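PDB 3VR0: proteasome assembly chaperone family protein from Pyrococcus furiosus, which acts as an activator of the archaeal proteasome, although it is a homologue of proteasome assembly factors. Local coordinates for residues T20-Y25 and A123-D128; L75-K78 and V82-M85; N87-W92 and L127-E132; T109-P112 and G118-E121. All blocks are in the same frame, centred on the assembly; numbering follows the deposited sequence.

Interaction 1: residues T20-Y25 and A123-D128; sequences TTIVVY and AGKMLD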
loop_
_atom_site.group_PDB
_atom_site.type_symbol
_atom_site.label_atom_id
_atom_site.label_comp_id
_atom_site.label_asym_id
_atom_site.label_seq_id
_atom_site.Cartn_x
_atom_site.Cartn_y
_atom_site.Cartn_z
ATOM N N THR C 20 -2.780 8.070 -13.716
ATOM C CA THR C 20 -2.731 9.492 -13.750
ATOM C C THR C 20 -3.059 10.031 -15.157
ATOM O O THR C 20 -2.510 9.584 -16.149
ATOM C CB THR C 20 -1.357 9.922 -13.254
ATOM O OG1 THR C 20 -1.183 9.430 -11.910
ATOM C CG2 THR C 20 -1.202 11.419 -13.257
ATOM N N THR C 21 -3.985 10.974 -15.217
ATOM C CA THR C 21 -4.502 11.511 -16.472
ATOM C C THR C 21 -4.272 13.038 -16.564
ATOM O O THR C 21 -4.538 13.787 -15.622
ATOM C CB THR C 21 -6.043 11.218 -16.556
ATOM O OG1 THR C 21 -6.249 9.788 -16.536
ATOM C CG2 THR C 21 -6.667 11.753 -17.877
ATOM N N ILE C 22 -3.825 13.488 -17.734
ATOM C CA ILE C 22 -3.751 14.891 -18.044
ATOM C C ILE C 22 -4.771 15.260 -19.123
ATOM O O ILE C 22 -4.781 14.667 -20.193
ATOM C CB ILE C 22 -2.321 15.296 -18.481
ATOM C CG1 ILE C 22 -1.334 14.912 -17.381
ATOM C CG2 ILE C 22 -2.297 16.819 -18.845
ATOM C CD1 ILE C 22 0.069 15.116 -17.683
ATOM N N VAL C 23 -5.632 16.214 -18.797
ATOM C CA VAL C 23 -6.625 16.750 -19.654
ATOM C C VAL C 23 -6.022 18.054 -20.215
ATOM O O VAL C 23 -5.633 18.948 -19.437
ATOM C CB VAL C 23 -7.891 17.114 -18.840
ATOM C CG1 VAL C 23 -8.972 17.676 -19.763
ATOM C CG2 VAL C 23 -8.445 15.889 -18.079
ATOM N N VAL C 24 -5.940 18.152 -21.554
ATOM C CA VAL C 24 -5.175 19.224 -22.203
ATOM C C VAL C 24 -6.155 20.065 -22.981
ATOM O O VAL C 24 -6.854 19.538 -23.821
ATOM C CB VAL C 24 -4.129 18.677 -23.145
ATOM C CG1 VAL C 24 -3.299 19.851 -23.830
ATOM C CG2 VAL C 24 -3.254 17.673 -22.415
ATOM N N TYR C 25 -6.222 21.359 -22.678
ATOM C CA TYR C 25 -7.227 22.225 -23.270
ATOM C C TYR C 25 -6.832 22.717 -24.663
ATOM O O TYR C 25 -7.685 22.764 -25.534
ATOM C CB TYR C 25 -7.610 23.365 -22.314
ATOM C CG TYR C 25 -8.192 22.765 -21.033
ATOM C CD1 TYR C 25 -9.278 21.869 -21.096
ATOM C CD2 TYR C 25 -7.636 23.054 -19.772
ATOM C CE1 TYR C 25 -9.805 21.297 -19.943
ATOM C CE2 TYR C 25 -8.142 22.497 -18.626
ATOM C CZ TYR C 25 -9.234 21.612 -18.706
ATOM O OH TYR C 25 -9.754 21.044 -17.560
ATOM N N ALA C 123 5.057 12.149 -11.383
ATOM C CA ALA C 123 6.239 12.824 -11.939
ATOM C C ALA C 123 6.575 12.421 -13.391
ATOM O O ALA C 123 6.929 13.247 -14.224
ATOM C CB ALA C 123 7.440 12.542 -11.069
ATOM N N GLY C 124 6.511 11.119 -13.659
ATOM C CA GLY C 124 6.750 10.575 -14.970
ATOM C C GLY C 124 5.717 11.099 -15.991
ATOM O O GLY C 124 6.122 11.492 -17.096
ATOM N N LYS C 125 4.419 11.102 -15.635
ATOM C CA LYS C 125 3.395 11.657 -16.547
ATOM C C LYS C 125 3.627 13.160 -16.788
ATOM O O LYS C 125 3.472 13.629 -17.914
ATOM C CB LYS C 125 1.968 11.484 -16.010
ATOM C CG LYS C 125 1.413 10.067 -16.161
ATOM C CD LYS C 125 1.019 9.727 -17.632
ATOM C CE LYS C 125 0.077 10.751 -18.235
ATOM N NZ LYS C 125 -0.376 10.271 -19.585
ATOM N N MET C 126 3.958 13.901 -15.740
ATOM C CA MET C 126 4.314 15.338 -15.921
ATOM C C MET C 126 5.468 15.495 -16.886
ATOM O O MET C 126 5.421 16.396 -17.734
ATOM C CB MET C 126 4.691 16.031 -14.636
ATOM C CG MET C 126 3.561 16.139 -13.675
ATOM S SD MET C 126 4.056 17.098 -12.214
ATOM C CE MET C 126 2.431 17.101 -11.455
ATOM N N LEU C 127 6.503 14.655 -16.740
ATOM C CA LEU C 127 7.627 14.764 -17.653
ATOM C C LEU C 127 7.237 14.379 -19.085
ATOM O O LEU C 127 7.737 15.027 -19.992
ATOM C CB LEU C 127 8.892 14.003 -17.210
ATOM C CG LEU C 127 9.439 14.592 -15.887
ATOM C CD1 LEU C 127 10.346 13.634 -15.212
ATOM C CD2 LEU C 127 10.115 15.961 -16.044
ATOM N N ASP C 128 6.406 13.338 -19.288
ATOM C CA ASP C 128 6.034 12.931 -20.659
ATOM C C ASP C 128 5.292 14.095 -21.334
ATOM O O ASP C 128 5.422 14.327 -22.518
ATOM C CB ASP C 128 5.095 11.696 -20.719
ATOM C CG ASP C 128 5.740 10.388 -20.173
ATOM O OD1 ASP C 128 6.987 10.260 -20.078
ATOM O OD2 ASP C 128 4.969 9.478 -19.826
HETATM O O HOH W 1 -3.615 11.540 -19.959
#
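Thr-20 and Ile-22 meet one turn of helix 116-131, and Lys-125 is the residue they both touch. Most of the contact is van der Waals packing. Thr-20 and Lys-125 run past each other in opposite directions, with Thr-20 CB 4.0 Å from Lys-125 CG. The methyl CG2 of Thr-20 lies by Lys-125 CB and CG. The hydroxyl OG1 of Thr-20 goes elsewhere, to Glu-121 and Ser-67. Further along, Ile-22 CD1 rests 3.7 Å from the backbone O of Lys-125.

A second group of contacts gathers round the carbonyl of Thr-20. The lysine chain leaves its helix with CG anti to the carbonyl carbon (chi1 -77°). Bends at chi2 and chi3 bring CD and CE alongside Thr-20 O. Lys-125 CE comes nearest to that oxygen, at 3.5 Å, with CD at 3.8 Å from Thr-20 O.

The polar link is indirect. A water accepts from Ile-22 N at 3.0 Å and, weakly, from Lys-125 NZ at 3.5 Å. Strand 21-24 is one of the two edge strands of the sheet within this chain. Thr-21 and Val-23 bond to strand 60-66, while Ile-22 N turns to this water. With an alanine here instead of Lys-125, the flank of Thr-20 is likely to be uncovered and the water to lose its weak second donor. The contact thus joins an edge strand to the helix mainly through the aliphatic part of a lysine, and its ammonium group is linked to the strand by a single weak water-mediated bond.

Interaction 2: residues L75-K78 and V82-M85; sequences LIRK and VELM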
loop_
_atom_site.group_PDB
_atom_site.type_symbol
_atom_site.label_atom_id
_atom_site.label_comp_id
_atom_site.label_asym_id
_atom_site.label_seq_id
_atom_site.Cartn_x
_atom_site.Cartn_y
_atom_site.Cartn_z
ATOM N N LEU C 75 -12.657 18.329 -3.400
ATOM C CA LEU C 75 -12.560 19.596 -2.658
ATOM C C LEU C 75 -13.703 20.530 -2.995
ATOM O O LEU C 75 -14.226 20.506 -4.105
ATOM C CB LEU C 75 -11.231 20.341 -2.932
ATOM C CG LEU C 75 -9.902 19.689 -2.516
ATOM C CD1 LEU C 75 -8.707 20.491 -3.014
ATOM C CD2 LEU C 75 -9.806 19.479 -0.984
ATOM N N ILE C 76 -14.091 21.348 -2.027
ATOM C CA ILE C 76 -15.114 22.347 -2.268
ATOM C C ILE C 76 -14.424 23.530 -2.949
ATOM O O ILE C 76 -13.431 24.072 -2.426
ATOM C CB ILE C 76 -15.771 22.818 -0.951
ATOM C CG1 ILE C 76 -16.409 21.651 -0.200
ATOM C CG2 ILE C 76 -16.797 23.919 -1.244
ATOM C CD1 ILE C 76 -17.471 20.906 -0.944
ATOM N N ARG C 77 -14.888 23.895 -4.135
ATOM C CA ARG C 77 -14.287 25.056 -4.821
ATOM C C ARG C 77 -15.168 26.272 -4.535
ATOM O O ARG C 77 -16.052 26.203 -3.674
ATOM C CB ARG C 77 -14.122 24.828 -6.342
ATOM C CG ARG C 77 -13.256 23.608 -6.747
ATOM C CD ARG C 77 -11.851 23.578 -6.122
ATOM N NE ARG C 77 -11.051 22.526 -6.761
ATOM C CZ ARG C 77 -9.815 22.153 -6.425
ATOM N NH1 ARG C 77 -9.167 22.753 -5.441
ATOM N NH2 ARG C 77 -9.215 21.159 -7.088
ATOM N N LYS C 78 -14.920 27.385 -5.229
ATOM C CA LYS C 78 -15.786 28.547 -5.075
ATOM C C LYS C 78 -17.146 28.151 -5.664
ATOM O O LYS C 78 -17.225 27.338 -6.615
ATOM C CB LYS C 78 -15.219 29.808 -5.778
ATOM C CG LYS C 78 -14.258 30.718 -4.922
ATOM C CD LYS C 78 -12.780 30.858 -5.470
ATOM C CE LYS C 78 -12.588 30.522 -6.980
ATOM N NZ LYS C 78 -12.473 29.020 -7.261
ATOM N N VAL C 82 -17.984 21.045 -6.381
ATOM C CA VAL C 82 -16.989 20.017 -6.046
ATOM C C VAL C 82 -16.054 19.681 -7.214
ATOM O O VAL C 82 -16.453 19.715 -8.381
ATOM C CB VAL C 82 -17.636 18.693 -5.521
ATOM C CG1 VAL C 82 -18.386 18.928 -4.234
ATOM C CG2 VAL C 82 -18.564 18.038 -6.566
ATOM N N GLU C 83 -14.813 19.330 -6.882
ATOM C CA GLU C 83 -13.838 18.890 -7.846
ATOM C C GLU C 83 -12.766 17.958 -7.233
ATOM O O GLU C 83 -12.230 18.232 -6.172
ATOM C CB GLU C 83 -13.147 20.109 -8.455
ATOM C CG GLU C 83 -12.415 19.811 -9.727
ATOM C CD GLU C 83 -11.968 21.082 -10.461
ATOM O OE1 GLU C 83 -11.592 22.069 -9.794
ATOM O OE2 GLU C 83 -11.963 21.070 -11.715
ATOM N N LEU C 84 -12.413 16.897 -7.953
ATOM C CA LEU C 84 -11.263 16.094 -7.599
ATOM C C LEU C 84 -10.033 16.959 -7.371
ATOM O O LEU C 84 -9.915 18.084 -7.903
ATOM C CB LEU C 84 -10.954 15.091 -8.703
ATOM C CG LEU C 84 -11.942 13.976 -8.991
ATOM C CD1 LEU C 84 -11.410 13.235 -10.208
ATOM C CD2 LEU C 84 -12.084 13.028 -7.806
ATOM N N MET C 85 -9.105 16.411 -6.595
ATOM C CA MET C 85 -7.833 17.048 -6.418
ATOM C C MET C 85 -7.028 16.929 -7.702
ATOM O O MET C 85 -7.198 15.963 -8.476
ATOM C CB MET C 85 -7.123 16.464 -5.207
ATOM C CG MET C 85 -7.906 16.858 -3.873
ATOM S SD MET C 85 -6.881 16.721 -2.447
ATOM C CE MET C 85 -6.758 14.982 -2.549
#
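Leu-75 and Glu-83 form the hydrogen-bonded pair of a small beta hairpin, strands 73-76 and 82-84. Leu-75 N gives to Glu-83 O at 2.8 Å, and Glu-83 N returns a bond to Leu-75 O at 3.1 Å. Ile-76 and Val-82 are the neighbouring non-hydrogen-bonded pair, and their CD1 and CG1 methyls touch.

Arg-77 reaches back over the hairpin. Its CB points toward the opposite strand. CG packs on Glu-83 CB and lies near OE1 of the same residue. A bend at chi2 (-54°) then carries the chain across the glutamate at about a right angle. CD passes 4.0 Å from Glu-83 OE1, and NE forms a salt bridge to that oxygen at 3.1 Å. The bond uses the anti lone pair of OE1, and the guanidinium and carboxylate planes stand 83° apart. OE1 is also paired with Lys-86, so two positive groups share it. At the tip, NH2 bonds to Asp-108 in a salt bridge and makes a weak bond to Leu-84 O. Leu-75 CB lies over one face of the guanidinium, toward its rim.

Leu-75 also pairs in antiparallel fashion with a strand of the second subunit, so the sheet runs on across the subunit interface. Its side chain crosses that of Met-85, again at about a right angle, with Leu-75 CG 3.7 Å from Met-85 CG.

Interaction 3: residues N87-W92 and L127-E132; sequences NEFYYW and LDFVQE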
loop_
_atom_site.group_PDB
_atom_site.type_symbol
_atom_site.label_atom_id
_atom_site.label_comp_id
_atom_site.label_asym_id
_atom_site.label_seq_id
_atom_site.Cartn_x
_atom_site.Cartn_y
_atom_site.Cartn_z
ATOM N N ASN C 87 -3.592 18.845 -10.291
ATOM C CA ASN C 87 -2.530 19.812 -10.532
ATOM C C ASN C 87 -2.929 20.573 -11.816
ATOM O O ASN C 87 -3.748 20.063 -12.628
ATOM C CB ASN C 87 -1.172 19.131 -10.728
ATOM C CG ASN C 87 -0.718 18.331 -9.491
ATOM O OD1 ASN C 87 0.199 17.518 -9.606
ATOM N ND2 ASN C 87 -1.360 18.560 -8.311
ATOM N N GLU C 88 -2.345 21.754 -12.004
ATOM C CA GLU C 88 -2.709 22.610 -13.119
ATOM C C GLU C 88 -1.450 23.028 -13.784
ATOM O O GLU C 88 -0.473 23.325 -13.089
ATOM C CB GLU C 88 -3.431 23.857 -12.621
ATOM C CG GLU C 88 -4.777 23.587 -11.961
ATOM C CD GLU C 88 -5.443 24.876 -11.418
ATOM O OE1 GLU C 88 -4.730 25.806 -10.911
ATOM O OE2 GLU C 88 -6.695 24.967 -11.508
ATOM N N PHE C 89 -1.449 23.036 -15.115
ATOM C CA PHE C 89 -0.324 23.550 -15.865
ATOM C C PHE C 89 -0.716 24.890 -16.508
ATOM O O PHE C 89 -1.797 24.996 -17.111
ATOM C CB PHE C 89 0.087 22.584 -16.977
ATOM C CG PHE C 89 0.627 21.281 -16.496
ATOM C CD1 PHE C 89 2.030 21.060 -16.430
ATOM C CD2 PHE C 89 -0.232 20.244 -16.171
ATOM C CE1 PHE C 89 2.539 19.814 -16.025
ATOM C CE2 PHE C 89 0.284 18.974 -15.736
ATOM C CZ PHE C 89 1.643 18.766 -15.673
ATOM N N TYR C 90 0.167 25.890 -16.372
ATOM C CA TYR C 90 -0.005 27.218 -16.970
ATOM C C TYR C 90 1.151 27.457 -17.915
ATOM O O TYR C 90 2.263 26.955 -17.682
ATOM C CB TYR C 90 0.028 28.321 -15.893
ATOM C CG TYR C 90 -1.177 28.302 -14.991
ATOM C CD1 TYR C 90 -2.202 29.214 -15.146
ATOM C CD2 TYR C 90 -1.292 27.346 -13.996
ATOM C CE1 TYR C 90 -3.325 29.167 -14.316
ATOM C CE2 TYR C 90 -2.386 27.293 -13.169
ATOM C CZ TYR C 90 -3.397 28.190 -13.334
ATOM O OH TYR C 90 -4.473 28.104 -12.488
ATOM N N TYR C 91 0.942 28.218 -18.979
ATOM C CA TYR C 91 2.117 28.576 -19.783
ATOM C C TYR C 91 2.290 30.087 -19.928
ATOM O O TYR C 91 1.334 30.878 -19.786
ATOM C CB TYR C 91 2.043 27.931 -21.175
ATOM C CG TYR C 91 1.068 28.648 -22.128
ATOM C CD1 TYR C 91 1.513 29.684 -22.983
ATOM C CD2 TYR C 91 -0.274 28.301 -22.142
ATOM C CE1 TYR C 91 0.621 30.333 -23.869
ATOM C CE2 TYR C 91 -1.169 28.902 -23.004
ATOM C CZ TYR C 91 -0.723 29.939 -23.859
ATOM O OH TYR C 91 -1.640 30.519 -24.690
ATOM N N TRP C 92 3.510 30.475 -20.258
ATOM C CA TRP C 92 3.775 31.881 -20.570
ATOM C C TRP C 92 4.604 31.887 -21.819
ATOM O O TRP C 92 5.607 31.156 -21.908
ATOM C CB TRP C 92 4.547 32.570 -19.455
ATOM C CG TRP C 92 4.868 34.011 -19.668
ATOM C CD1 TRP C 92 4.001 35.088 -19.533
ATOM C CD2 TRP C 92 6.157 34.567 -19.983
ATOM N NE1 TRP C 92 4.698 36.264 -19.737
ATOM C CE2 TRP C 92 6.006 35.975 -20.035
ATOM C CE3 TRP C 92 7.427 34.006 -20.256
ATOM C CZ2 TRP C 92 7.085 36.843 -20.324
ATOM C CZ3 TRP C 92 8.500 34.863 -20.535
ATOM C CH2 TRP C 92 8.310 36.289 -20.570
ATOM N N LEU C 127 6.503 14.655 -16.740
ATOM C CA LEU C 127 7.627 14.764 -17.653
ATOM C C LEU C 127 7.237 14.379 -19.085
ATOM O O LEU C 127 7.737 15.027 -19.992
ATOM C CB LEU C 127 8.892 14.003 -17.210
ATOM C CG LEU C 127 9.439 14.592 -15.887
ATOM C CD1 LEU C 127 10.346 13.634 -15.212
ATOM C CD2 LEU C 127 10.115 15.961 -16.044
ATOM N N ASP C 128 6.406 13.338 -19.288
ATOM C CA ASP C 128 6.034 12.931 -20.659
ATOM C C ASP C 128 5.292 14.095 -21.334
ATOM O O ASP C 128 5.422 14.327 -22.518
ATOM C CB ASP C 128 5.095 11.696 -20.719
ATOM C CG ASP C 128 5.740 10.388 -20.173
ATOM O OD1 ASP C 128 6.987 10.260 -20.078
ATOM O OD2 ASP C 128 4.969 9.478 -19.826
ATOM N N PHE C 129 4.460 14.760 -20.576
ATOM C CA PHE C 129 3.633 15.803 -21.122
ATOM C C PHE C 129 4.496 17.026 -21.556
ATOM O O PHE C 129 4.374 17.523 -22.653
ATOM C CB PHE C 129 2.591 16.189 -20.082
ATOM C CG PHE C 129 1.714 17.332 -20.506
ATOM C CD1 PHE C 129 0.973 17.265 -21.712
ATOM C CD2 PHE C 129 1.669 18.493 -19.748
ATOM C CE1 PHE C 129 0.155 18.347 -22.111
ATOM C CE2 PHE C 129 0.834 19.585 -20.135
ATOM C CZ PHE C 129 0.092 19.516 -21.320
ATOM N N VAL C 130 5.392 17.454 -20.677
ATOM C CA VAL C 130 6.193 18.639 -20.870
ATOM C C VAL C 130 7.239 18.454 -22.013
ATOM O O VAL C 130 7.538 19.397 -22.764
ATOM C CB VAL C 130 6.683 18.996 -19.455
ATOM C CG1 VAL C 130 8.149 18.857 -19.201
ATOM C CG2 VAL C 130 5.897 20.112 -18.780
ATOM N N GLN C 131 7.748 17.240 -22.168
ATOM C CA GLN C 131 8.587 16.902 -23.297
ATOM C C GLN C 131 7.854 16.946 -24.658
ATOM O O GLN C 131 8.502 17.100 -25.679
ATOM C CB GLN C 131 9.231 15.521 -23.120
ATOM C CG GLN C 131 10.357 15.441 -22.076
ATOM C CD GLN C 131 10.967 14.033 -22.052
ATOM O OE1 GLN C 131 10.321 13.059 -21.645
ATOM N NE2 GLN C 131 12.193 13.923 -22.514
ATOM N N GLU C 132 6.532 16.822 -24.679
ATOM C CA GLU C 132 5.838 17.025 -25.943
ATOM C C GLU C 132 6.046 18.432 -26.480
ATOM O O GLU C 132 5.887 18.625 -27.665
ATOM C CB GLU C 132 4.346 16.728 -25.841
ATOM C CG GLU C 132 4.057 15.281 -25.462
ATOM C CD GLU C 132 2.583 15.032 -25.323
ATOM O OE1 GLU C 132 1.734 15.925 -25.657
ATOM O OE2 GLU C 132 2.263 13.917 -24.898
#
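Phe-89 has CG anti to its carbonyl carbon (chi1 -66°), whereas Phe-129 has CG anti to its backbone N (chi1 177°). The first torsion carries the Phe-89 ring off its strand toward the helix. The second lays the Phe-129 ring back along the Phe-89 side chain, so the two run past each other in opposite directions. They form a T-shaped pair, with the edge of Phe-129 toward the face of Phe-89. The planes make an angle of 69°, and the ring centroids are 5.1 Å apart. The CD2-CE2 side of Phe-129 does the touching. Its CE2 sits 4.0 Å from Phe-89 CG, and its CD2 sits 4.0 Å from Phe-89 CE1, over the ring centre.

This is where helix 116-131 covers the large mixed sheet. The helix belongs to a beta-alpha-beta crossover between the parallel strands 102-107 and 137-145. Strand 87-92 lies between strands 60-66 and 102-107, and Phe-89 also packs on Ile-103, Val-105 and Met-126. Val-130 adds a looser contact, with CG2 4.4 Å from Phe-89 CE1. Cutting Phe-89 back to a leucine would probably leave the edge of Phe-129 without the flat ring face it meets. Phe-129 has a second edge-to-face partner in Phe-133.

Interaction 4: residues T109-P112 and G118-E121; sequences TQVP and GHFE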
loop_
_atom_site.group_PDB
_atom_site.type_symbol
_atom_site.label_atom_id
_atom_site.label_comp_id
_atom_site.label_asym_id
_atom_site.label_seq_id
_atom_site.Cartn_x
_atom_site.Cartn_y
_atom_site.Cartn_z
ATOM N N THR C 109 -2.128 19.302 -4.286
ATOM C CA THR C 109 -1.551 18.260 -3.453
ATOM C C THR C 109 -0.502 17.545 -4.221
ATOM O O THR C 109 -0.384 17.706 -5.461
ATOM C CB THR C 109 -2.633 17.148 -3.041
ATOM O OG1 THR C 109 -2.065 16.223 -2.091
ATOM C CG2 THR C 109 -3.129 16.337 -4.257
ATOM N N GLN C 110 0.278 16.765 -3.488
ATOM C CA GLN C 110 1.119 15.757 -4.087
ATOM C C GLN C 110 0.527 14.439 -3.617
ATOM O O GLN C 110 -0.386 14.416 -2.787
ATOM C CB GLN C 110 2.577 15.897 -3.620
ATOM C CG GLN C 110 3.244 17.229 -3.995
ATOM C CD GLN C 110 4.778 17.169 -4.003
ATOM O OE1 GLN C 110 5.388 16.202 -4.465
ATOM N NE2 GLN C 110 5.406 18.230 -3.505
ATOM N N VAL C 111 1.058 13.346 -4.136
ATOM C CA VAL C 111 0.635 12.028 -3.722
ATOM C C VAL C 111 0.995 11.889 -2.220
ATOM O O VAL C 111 2.009 12.442 -1.781
ATOM C CB VAL C 111 1.395 10.977 -4.567
ATOM C CG1 VAL C 111 1.309 9.576 -3.936
ATOM C CG2 VAL C 111 0.832 10.947 -6.046
ATOM N N PRO C 112 0.174 11.168 -1.434
ATOM C CA PRO C 112 0.448 11.033 0.003
ATOM C C PRO C 112 1.822 10.411 0.318
ATOM O O PRO C 112 2.409 9.778 -0.543
ATOM C CB PRO C 112 -0.725 10.161 0.505
ATOM C CG PRO C 112 -1.803 10.429 -0.493
ATOM C CD PRO C 112 -1.094 10.507 -1.798
ATOM N N GLY C 118 3.297 5.983 -6.557
ATOM C CA GLY C 118 2.415 7.001 -7.112
ATOM C C GLY C 118 3.151 8.307 -7.437
ATOM O O GLY C 118 2.871 8.931 -8.441
ATOM N N HIS C 119 4.108 8.690 -6.595
ATOM C CA HIS C 119 4.990 9.863 -6.849
ATOM C C HIS C 119 5.743 9.693 -8.155
ATOM O O HIS C 119 5.754 10.617 -8.954
ATOM C CB HIS C 119 5.976 10.071 -5.708
ATOM C CG HIS C 119 5.357 10.628 -4.459
ATOM N ND1 HIS C 119 5.374 11.969 -4.155
ATOM C CD2 HIS C 119 4.728 10.022 -3.425
ATOM C CE1 HIS C 119 4.754 12.174 -3.008
ATOM N NE2 HIS C 119 4.356 11.004 -2.538
ATOM N N PHE C 120 6.298 8.492 -8.410
ATOM C CA PHE C 120 7.061 8.281 -9.608
ATOM C C PHE C 120 6.144 8.336 -10.819
ATOM O O PHE C 120 6.532 8.864 -11.852
ATOM C CB PHE C 120 7.823 6.938 -9.605
ATOM C CG PHE C 120 9.053 6.942 -8.720
ATOM C CD1 PHE C 120 10.315 7.192 -9.262
ATOM C CD2 PHE C 120 8.940 6.735 -7.348
ATOM C CE1 PHE C 120 11.442 7.221 -8.434
ATOM C CE2 PHE C 120 10.043 6.764 -6.526
ATOM C CZ PHE C 120 11.297 7.003 -7.066
ATOM N N GLU C 121 4.954 7.725 -10.712
ATOM C CA GLU C 121 4.009 7.728 -11.782
ATOM C C GLU C 121 3.507 9.133 -12.116
ATOM O O GLU C 121 3.424 9.446 -13.267
ATOM C CB GLU C 121 2.786 6.910 -11.426
ATOM C CG GLU C 121 2.199 6.345 -12.649
ATOM C CD GLU C 121 0.724 6.227 -12.567
ATOM O OE1 GLU C 121 0.070 7.261 -12.329
ATOM O OE2 GLU C 121 0.235 5.095 -12.756
#
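Gln-110, Val-111 and Pro-112 close round the imidazole of His-119, near the start of helix 116-131. Just ahead of them, Thr-109 OG1 gives a hydrogen bond to Gln-110 O at 2.6 Å, a bond within the loop itself. Gln-110 comes next, with OE1 near the ring plane at the edge of His-119. Its amide is held elsewhere, by Pro-40 O and by Ala-192 N.

Val-111 makes the main apolar contact. Its CB stands over one face of the imidazole, 3.7 Å from the ring centroid, in a CH-pi contact. CG1 reaches His-119 CD2 at 3.5 Å. The other methyl, CG2, turns to the helix backbone and meets Gly-118 O at 3.7 Å. Gly-118 lies close against Val-111, with no side chain between them. Val-111 O is 2.9 Å from His-119 NE2, but at too poor an angle for a hydrogen bond.

Pro-112 supplies the hydrogen bond. His-119 NE2 gives to Pro-112 O at 3.0 Å, with an N-H...O angle of 150°. The oxygen lies close to the imidazole plane, but the nitrogen stands above the carbonyl plane. This bond and the valine together probably limit rotation of the ring. His-119 also stacks on His-72 of the third subunit, and a gold ion lies about 3 Å from its side chain. Glu-121, two residues on, belongs with His-69 to a gold site. The loop leads from strand 102-107 into helix 116-131, and Leu-195 of helix 192-202 packs against His-119.

Helix 116-131 joins three of the four contacts. Interaction 4 ties its start to the preceding loop, and interactions 1 and 3 fix its later turns to the mixed sheet. The centres of interactions 1 and 3 are only 7 Å apart, and both use residues 127-128. Interaction 4 lies 12 Å from interaction 1, centre to centre, and meets it where Thr-20 bonds to Glu-121. Asn-87 probably bonds to Thr-109 O, linking interactions 3 and 4. Interaction 2, on the hairpin just before strand 87-92, is about 19 to 21 Å from the other three centres. Along the chain, interactions 2 and 4 both fall between the segments of interaction 1. Both also reach other subunits, while interactions 1 and 3 stay within one chain.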